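Side-chain contacts in RTX toxin RtxA (PDB 6IMP), which is a multifunctional toxin of Vibrio vulnificus whose alpha/beta hydrolase-fold domain probably acts as a hydrolase in virulence: residues I119-H122 / Y123-G127; N292-M295 / G296-D300; E52-Q55 / T56-H60; G109-A112 / E113-A116. All blocks are in the same frame, centred on the assembly; numbering follows the deposited sequence.

Contact 1: residues I119-H122 / Y123-G127; sequences IRNH and YQKQG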
# COMPACT_ATOMS: atom_id res chain seq x y z
N ILE A 119 6.10 -4.48 -10.19
CA ILE A 119 4.64 -4.72 -10.22
C ILE A 119 3.89 -4.01 -11.36
O ILE A 119 2.89 -4.53 -11.87
CB ILE A 119 3.97 -4.34 -8.86
CG1 ILE A 119 4.59 -5.17 -7.71
CG2 ILE A 119 2.45 -4.60 -8.89
CD1 ILE A 119 4.21 -4.72 -6.31
N ARG A 120 4.34 -2.81 -11.74
CA ARG A 120 3.52 -1.98 -12.64
C ARG A 120 3.37 -2.61 -14.03
O ARG A 120 2.26 -2.67 -14.59
CB ARG A 120 4.07 -0.55 -12.73
CG ARG A 120 5.44 -0.39 -13.37
CD ARG A 120 5.96 1.03 -13.18
NE ARG A 120 7.40 1.03 -12.93
CZ ARG A 120 8.34 1.40 -13.80
NH1 ARG A 120 8.01 1.88 -15.01
NH2 ARG A 120 9.64 1.32 -13.44
N ASN A 121 4.48 -3.15 -14.54
CA ASN A 121 4.51 -3.75 -15.87
C ASN A 121 3.38 -4.75 -16.06
O ASN A 121 2.64 -4.67 -17.04
CB ASN A 121 5.86 -4.44 -16.10
CG ASN A 121 6.20 -4.57 -17.57
OD1 ASN A 121 5.87 -3.69 -18.37
ND2 ASN A 121 6.89 -5.65 -17.92
N HIS A 122 3.21 -5.63 -15.08
CA HIS A 122 2.26 -6.75 -15.18
C HIS A 122 0.82 -6.27 -15.39
O HIS A 122 0.04 -6.93 -16.07
CB HIS A 122 2.34 -7.65 -13.94
CG HIS A 122 3.67 -8.35 -13.77
ND1 HIS A 122 3.95 -9.56 -14.35
CD2 HIS A 122 4.75 -8.03 -13.02
CE1 HIS A 122 5.16 -9.95 -13.98
NE2 HIS A 122 5.67 -9.04 -13.18
N TYR A 123 0.47 -5.12 -14.80
CA TYR A 123 -0.87 -4.52 -15.01
C TYR A 123 -0.94 -3.76 -16.35
O TYR A 123 -1.92 -3.89 -17.08
CB TYR A 123 -1.24 -3.54 -13.88
CG TYR A 123 -1.66 -4.16 -12.54
CD1 TYR A 123 -2.89 -4.80 -12.39
CD2 TYR A 123 -0.86 -3.99 -11.40
CE1 TYR A 123 -3.28 -5.31 -11.15
CE2 TYR A 123 -1.24 -4.50 -10.17
CZ TYR A 123 -2.44 -5.15 -10.04
OH TYR A 123 -2.82 -5.65 -8.80
N GLN A 124 0.08 -2.96 -16.63
CA GLN A 124 0.10 -2.12 -17.84
C GLN A 124 -0.05 -2.96 -19.13
O GLN A 124 -0.87 -2.63 -19.99
CB GLN A 124 1.39 -1.27 -17.88
CG GLN A 124 1.43 -0.15 -16.82
CD GLN A 124 2.72 0.67 -16.85
OE1 GLN A 124 3.69 0.35 -16.16
NE2 GLN A 124 2.73 1.75 -17.64
N LYS A 125 0.71 -4.06 -19.21
CA LYS A 125 0.59 -5.08 -20.29
C LYS A 125 -0.80 -5.54 -20.67
O LYS A 125 -1.03 -6.02 -21.77
CB LYS A 125 1.26 -6.38 -19.85
CG LYS A 125 2.73 -6.46 -20.18
CD LYS A 125 3.42 -7.59 -19.42
CE LYS A 125 3.34 -8.92 -20.15
NZ LYS A 125 4.02 -9.99 -19.37
N GLN A 126 -1.71 -5.47 -19.72
CA GLN A 126 -3.10 -5.81 -19.96
C GLN A 126 -3.94 -4.54 -20.06
O GLN A 126 -5.14 -4.54 -19.77
CB GLN A 126 -3.62 -6.71 -18.82
CG GLN A 126 -2.61 -7.73 -18.31
CD GLN A 126 -3.18 -8.64 -17.25
OE1 GLN A 126 -4.40 -8.82 -17.15
NE2 GLN A 126 -2.31 -9.21 -16.43
N GLY A 127 -3.29 -3.45 -20.49
CA GLY A 127 -3.94 -2.15 -20.59
C GLY A 127 -4.73 -1.73 -19.36
O GLY A 127 -5.92 -1.41 -19.46
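The C-terminal turns of helix 112-124, ended by a Schellman motif, set Ile119 against Tyr123 and Arg120 against Gln124, each pair one turn apart. Nearly straight backbone bonds carry the helix this far: Gln124 N meets Arg120 O at 3.0 Å, and Lys125 N meets Asn121 O at the same 3.0 Å. On the buried flank Ile119 and Tyr123 lie alongside each other and point the same way, with CG2 of Ile119 3.9 Å from CE2 of Tyr123. With chi1 of Ile119 at -59°, this methyl stands anti to the backbone N and is presented to the ring.

In the beta-alpha-beta unit of strand 101-105, this helix and strand 129-133, the same flank rests on the sheet. Ile119 packs on Phe104 and Tyr123 on Val102, while both touch Met130, a setting suited to large apolar surfaces. Arg120 offers Gln124 its aliphatic part: its CG is 3.4 Å from Gln124 OE1. Gln124 NE2 donates instead to Gln85 O.

His122 turns its ring toward helix 291-302, where NE2 probably bonds to Asn292 OD1, though the modelled distance is too short to be trusted, and His122 O receives a weak bond from Gln126 NE2 at 3.3 Å. Gly127, the C-prime residue, takes a positive phi that glycine adopts easily. On the exposed side the CB of Lys125 passes 3.6 Å from Asn121 O.

Contact 2: residues N292-M295 / G296-D300; sequences NRLM and GQYAD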
# COMPACT_ATOMS: atom_id res chain seq x y z
N ASN A 292 7.72 -9.59 -8.70
CA ASN A 292 7.64 -9.88 -10.11
C ASN A 292 7.21 -11.31 -10.34
O ASN A 292 6.22 -11.57 -11.04
CB ASN A 292 8.99 -9.64 -10.77
CG ASN A 292 8.94 -9.86 -12.26
OD1 ASN A 292 7.94 -9.55 -12.91
ND2 ASN A 292 10.00 -10.44 -12.80
N ARG A 293 7.94 -12.24 -9.74
CA ARG A 293 7.61 -13.68 -9.79
C ARG A 293 6.13 -13.93 -9.40
O ARG A 293 5.42 -14.67 -10.09
CB ARG A 293 8.56 -14.51 -8.89
CG ARG A 293 9.94 -14.84 -9.49
CD ARG A 293 10.03 -16.25 -10.10
NE ARG A 293 10.03 -17.33 -9.10
CZ ARG A 293 10.00 -18.65 -9.38
NH1 ARG A 293 8.86 -19.34 -9.22
NH2 ARG A 293 11.09 -19.27 -9.83
N LEU A 294 5.66 -13.27 -8.34
CA LEU A 294 4.28 -13.42 -7.88
C LEU A 294 3.27 -12.82 -8.86
O LEU A 294 2.26 -13.45 -9.19
CB LEU A 294 4.11 -12.80 -6.49
CG LEU A 294 2.68 -12.74 -5.92
CD1 LEU A 294 2.65 -13.09 -4.45
CD2 LEU A 294 2.08 -11.36 -6.12
N MET A 295 3.53 -11.59 -9.29
CA MET A 295 2.60 -10.90 -10.19
C MET A 295 2.47 -11.65 -11.52
O MET A 295 1.35 -11.83 -12.02
CB MET A 295 3.03 -9.44 -10.41
CG MET A 295 2.70 -8.51 -9.24
SD MET A 295 0.98 -8.57 -8.65
CE MET A 295 0.09 -7.90 -10.06
N GLY A 296 3.59 -12.16 -12.04
CA GLY A 296 3.57 -13.01 -13.24
C GLY A 296 2.49 -14.09 -13.17
O GLY A 296 1.60 -14.17 -14.04
N GLN A 297 2.54 -14.89 -12.11
CA GLN A 297 1.64 -16.02 -11.96
C GLN A 297 0.21 -15.57 -11.74
O GLN A 297 -0.72 -16.13 -12.32
CB GLN A 297 2.08 -16.90 -10.79
CG GLN A 297 1.35 -18.23 -10.76
CD GLN A 297 1.54 -18.98 -9.46
OE1 GLN A 297 2.66 -19.21 -9.02
NE2 GLN A 297 0.43 -19.36 -8.84
N TYR A 298 0.02 -14.57 -10.88
CA TYR A 298 -1.32 -14.22 -10.41
C TYR A 298 -1.96 -13.03 -11.15
O TYR A 298 -3.19 -12.86 -11.09
CB TYR A 298 -1.29 -13.98 -8.90
CG TYR A 298 -1.07 -15.24 -8.09
CD1 TYR A 298 -2.14 -16.06 -7.73
CD2 TYR A 298 0.21 -15.61 -7.68
CE1 TYR A 298 -1.94 -17.21 -6.98
CE2 TYR A 298 0.42 -16.76 -6.93
CZ TYR A 298 -0.65 -17.55 -6.58
OH TYR A 298 -0.42 -18.69 -5.84
N ALA A 299 -1.18 -12.26 -11.90
CA ALA A 299 -1.71 -11.06 -12.58
C ALA A 299 -3.10 -11.27 -13.21
O ALA A 299 -3.95 -10.37 -13.16
CB ALA A 299 -0.74 -10.56 -13.65
N ASP A 300 -3.31 -12.45 -13.81
CA ASP A 300 -4.56 -12.75 -14.50
C ASP A 300 -5.71 -12.95 -13.53
O ASP A 300 -6.79 -12.36 -13.70
CB ASP A 300 -4.40 -13.97 -15.43
CG ASP A 300 -3.83 -13.60 -16.82
OD1 ASP A 300 -3.99 -12.44 -17.25
OD2 ASP A 300 -3.26 -14.48 -17.49
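Leu294 and Tyr298 form the densely packed side of this helical stretch, their side chains crossing at about a right angle with Leu294 CG 4.2 Å from Tyr298 CD2. Leu294 O accepts the backbone bond from Tyr298 N at 3.0 Å, and the edge of the tyrosine ring lies beside this oxygen, which is in the ring plane and 3.3 Å from Tyr298 CD2. Tyr298 CG stands anti to its own carbonyl carbon (chi1 -70°), which brings the CD2 edge beside the Leu294 carbonyl. The neighbouring Gln297 covers one face of the ring with its CG, 4.1 Å above the plane and displaced toward the rim. A tyrosine fits here because its ring can be buried while OH reaches a polar partner, Glu282.

Helix 291-302, the last of the modelled chain, lies against helix 112-124 through Met295, whose flexible chain is bent at both chi2 and chi3 and packs on Ile119 and Tyr123. Ala299 follows one turn later, a small residue accommodating the side chain of Gln126; its N bonds to Met295 O.

The other side is looser and faces solvent. Gly296 brings no side chain, and across the turn its N bonds to Asn292 O, 2.9 Å away and nearly straight at 172°. Arg293, also exposed, points its CB away from the following turn, and its side chain touches Tyr286.

Contact 3: residues E52-Q55 / T56-H60; sequences EITQ and TLLDH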
# COMPACT_ATOMS: atom_id res chain seq x y z
N GLU A 52 19.24 3.78 -9.30
CA GLU A 52 19.60 4.39 -10.57
C GLU A 52 18.85 3.75 -11.74
O GLU A 52 18.30 4.44 -12.59
CB GLU A 52 21.10 4.32 -10.80
CG GLU A 52 21.61 5.40 -11.75
CD GLU A 52 23.07 5.72 -11.52
OE1 GLU A 52 23.35 6.69 -10.79
OE2 GLU A 52 23.92 4.99 -12.07
N ILE A 53 18.82 2.42 -11.75
CA ILE A 53 18.11 1.68 -12.78
C ILE A 53 16.62 1.99 -12.73
O ILE A 53 15.99 2.26 -13.76
CB ILE A 53 18.31 0.16 -12.62
CG1 ILE A 53 19.80 -0.20 -12.80
CG2 ILE A 53 17.45 -0.62 -13.61
CD1 ILE A 53 20.25 -1.37 -11.95
N THR A 54 16.06 1.98 -11.53
CA THR A 54 14.65 2.25 -11.33
C THR A 54 14.28 3.60 -11.92
O THR A 54 13.25 3.74 -12.57
CB THR A 54 14.28 2.23 -9.83
OG1 THR A 54 14.87 1.09 -9.20
CG2 THR A 54 12.76 2.17 -9.65
N GLN A 55 15.15 4.58 -11.69
CA GLN A 55 14.90 5.95 -12.14
C GLN A 55 14.94 6.02 -13.66
O GLN A 55 13.99 6.50 -14.29
CB GLN A 55 15.92 6.92 -11.51
CG GLN A 55 15.62 8.41 -11.70
CD GLN A 55 14.17 8.79 -11.45
OE1 GLN A 55 13.79 9.16 -10.33
NE2 GLN A 55 13.35 8.70 -12.49
N THR A 56 16.01 5.48 -14.25
CA THR A 56 16.19 5.48 -15.70
C THR A 56 14.97 4.85 -16.40
O THR A 56 14.37 5.47 -17.29
CB THR A 56 17.50 4.76 -16.13
OG1 THR A 56 17.64 3.53 -15.43
CG2 THR A 56 18.71 5.62 -15.83
N LEU A 57 14.56 3.66 -15.96
CA LEU A 57 13.35 3.03 -16.47
C LEU A 57 12.13 3.96 -16.41
O LEU A 57 11.21 3.86 -17.23
CB LEU A 57 13.03 1.75 -15.70
CG LEU A 57 14.02 0.59 -15.74
CD1 LEU A 57 13.44 -0.57 -14.94
CD2 LEU A 57 14.35 0.16 -17.17
N LEU A 58 12.10 4.81 -15.38
CA LEU A 58 11.00 5.76 -15.16
C LEU A 58 11.12 7.01 -16.01
O LEU A 58 10.11 7.58 -16.42
CB LEU A 58 10.95 6.19 -13.69
CG LEU A 58 10.32 5.22 -12.70
CD1 LEU A 58 10.81 5.52 -11.30
CD2 LEU A 58 8.80 5.28 -12.77
N ASP A 59 12.35 7.50 -16.18
CA ASP A 59 12.63 8.62 -17.09
C ASP A 59 12.20 8.24 -18.49
O ASP A 59 11.46 8.98 -19.15
CB ASP A 59 14.13 8.94 -17.10
CG ASP A 59 14.59 9.61 -15.83
OD1 ASP A 59 13.73 10.05 -15.04
OD2 ASP A 59 15.82 9.69 -15.62
N HIS A 60 12.66 7.08 -18.95
CA HIS A 60 12.21 6.53 -20.21
C HIS A 60 10.67 6.55 -20.27
O HIS A 60 10.10 7.16 -21.17
CB HIS A 60 12.76 5.12 -20.42
CG HIS A 60 12.69 4.65 -21.85
ND1 HIS A 60 13.62 5.03 -22.81
CD2 HIS A 60 11.81 3.84 -22.48
CE1 HIS A 60 13.30 4.48 -23.96
NE2 HIS A 60 12.21 3.75 -23.80
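Residues 52-60 wind as an alpha helix in which Thr56 N bonds to Glu52 O, Leu57 N to Ile53 O and Asp59 N to Gln55 O, whereas the bond from Leu58 N to Thr54 O is weak. They belong to helix 52-63, which packs on helix 112-124 and strand 78-84 of the alpha/beta fold.

Thr56 folds its hydroxyl back onto the preceding turn. With chi1 at 46°, OG1 sits between the backbone N and the carbonyl carbon, close to two carbonyls at once, 2.7 Å from Ile53 O and 3.1 Å from Glu52 O. A short hydroxyl-bearing side chain suits this exposed position near the backbone.

Gln55 bends at chi2 and crosses Leu58 at about a right angle, its NE2 3.7 Å from Leu58 CB. That NE2 also lies 2.9 Å from Asp59 OD1, with amide and carboxylate planes only 17° apart, and it is hydrogen-bonded to Tyr82 OH.

The buried face pairs Thr54 with Leu58, CG2 of the threonine being 4.2 Å from CD1 of the leucine. Thr54 OG1 bonds to Glu114 OE2, beside Leu58, which packs on the side chains of Glu113, Arg120 and His84. On the exposed side the branched chain of Ile53 meets Leu57, with CG2 of Ile53 4.2 Å from CG of Leu57.

Contact 4: residues G109-A112 / E113-A116; sequences GSSA and EEQA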
# COMPACT_ATOMS: atom_id res chain seq x y z
N GLY A 109 9.67 0.16 4.19
CA GLY A 109 11.10 -0.13 4.05
C GLY A 109 11.80 0.39 2.81
O GLY A 109 13.02 0.27 2.70
N SER A 110 11.05 0.98 1.88
CA SER A 110 11.64 1.48 0.62
C SER A 110 10.63 2.32 -0.12
O SER A 110 9.43 2.17 0.09
CB SER A 110 12.09 0.33 -0.28
OG SER A 110 11.03 -0.59 -0.52
N SER A 111 11.13 3.14 -1.04
CA SER A 111 10.27 4.02 -1.87
C SER A 111 9.26 3.23 -2.65
O SER A 111 9.50 2.08 -2.99
CB SER A 111 11.10 4.83 -2.87
OG SER A 111 11.90 3.98 -3.68
N ALA A 112 8.14 3.86 -2.96
CA ALA A 112 7.12 3.25 -3.82
C ALA A 112 7.69 2.94 -5.21
O ALA A 112 7.32 1.94 -5.84
CB ALA A 112 5.92 4.17 -3.94
N GLU A 113 8.60 3.80 -5.67
CA GLU A 113 9.25 3.63 -6.96
C GLU A 113 9.80 2.21 -7.08
O GLU A 113 9.41 1.45 -7.96
CB GLU A 113 10.39 4.66 -7.12
CG GLU A 113 9.94 6.04 -7.61
CD GLU A 113 9.05 6.78 -6.62
OE1 GLU A 113 9.35 6.74 -5.40
OE2 GLU A 113 8.06 7.41 -7.07
N GLU A 114 10.63 1.85 -6.12
CA GLU A 114 11.22 0.52 -6.06
C GLU A 114 10.14 -0.54 -5.97
O GLU A 114 10.17 -1.51 -6.71
CB GLU A 114 12.13 0.40 -4.83
CG GLU A 114 13.32 1.34 -4.82
CD GLU A 114 14.26 1.11 -5.98
OE1 GLU A 114 14.62 -0.06 -6.26
OE2 GLU A 114 14.65 2.10 -6.64
N GLN A 115 9.18 -0.35 -5.08
CA GLN A 115 8.20 -1.38 -4.78
C GLN A 115 7.24 -1.61 -5.95
O GLN A 115 6.78 -2.71 -6.15
CB GLN A 115 7.42 -1.05 -3.50
CG GLN A 115 8.27 -1.12 -2.22
CD GLN A 115 7.47 -0.90 -0.95
OE1 GLN A 115 6.38 -1.44 -0.78
NE2 GLN A 115 8.04 -0.12 -0.02
N ALA A 116 6.99 -0.57 -6.73
CA ALA A 116 6.06 -0.68 -7.86
C ALA A 116 6.74 -1.21 -9.12
O ALA A 116 6.06 -1.69 -10.03
CB ALA A 116 5.40 0.67 -8.14
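An N-cap and the amide of Gln115 join Ser110 and Ser111 to the first turn of helix 112-124, while the carboxylates of Glu113 and Glu114 tie that turn to other parts of the fold. The cap is Ser111, at the N-cap position: its OG accepts from Glu114 N in a weak bond, long at 3.5 Å but straight at 169°. The chi1 of 55° holds OG between the backbone N and the carbonyl carbon, where it can face the turn, and OG also bonds to Lys49 O. Serine suits the place because its short side chain can act as acceptor and donor at once.

The amide group is that of Gln115. Its chain runs extended (chi2 -176°) back toward the loop, where NE2 makes two weak bonds, 2.7 Å to Ser110 O and 3.1 Å to Ser110 OG. OE1 accepts from Gly107 N, and both ends of this buried amide are therefore used.

Backbone bonds complete the turn, Gln115 N to Ser111 O at 3.2 Å and Ala116 N to Ala112 O.

Of the two carboxylates, Glu113 OE1 passes 3.6 Å from Ser111 CB and bonds to Asn134 ND2, while Glu114 OE2 accepts from Gly51 N.

In many alpha/beta hydrolases the loop after the strand equivalent to 101-105, which here leads into helix 112-124, lines the oxyanion hole. The dense polar bonding is consistent with holding such a loop in shape, and carboxylates at a helix N-terminus would probably be favoured by its dipole.

In the fold
Contacts 1 and 4 occupy opposite ends of helix 112-124. Contact 4 is the more buried, its centre about 10 Å from the chain centre, and serine, glutamine and carboxylate bonds secure its start of the helix; contact 1, its centre about 17 Å out, combines apolar burial on the sheet with an exposed helix end. The other two lie on helices that lean on this one. Contact 2 meets contact 1 through the His122 ring and its probable bond to Asn292, with Met295 and Ala299 packing beside it. Contact 3, the most peripheral, its centre about 21 Å out, has a half-exposed helix face, touches contact 1 through Arg120 and is bonded to contact 4 by Thr54 and Glu114.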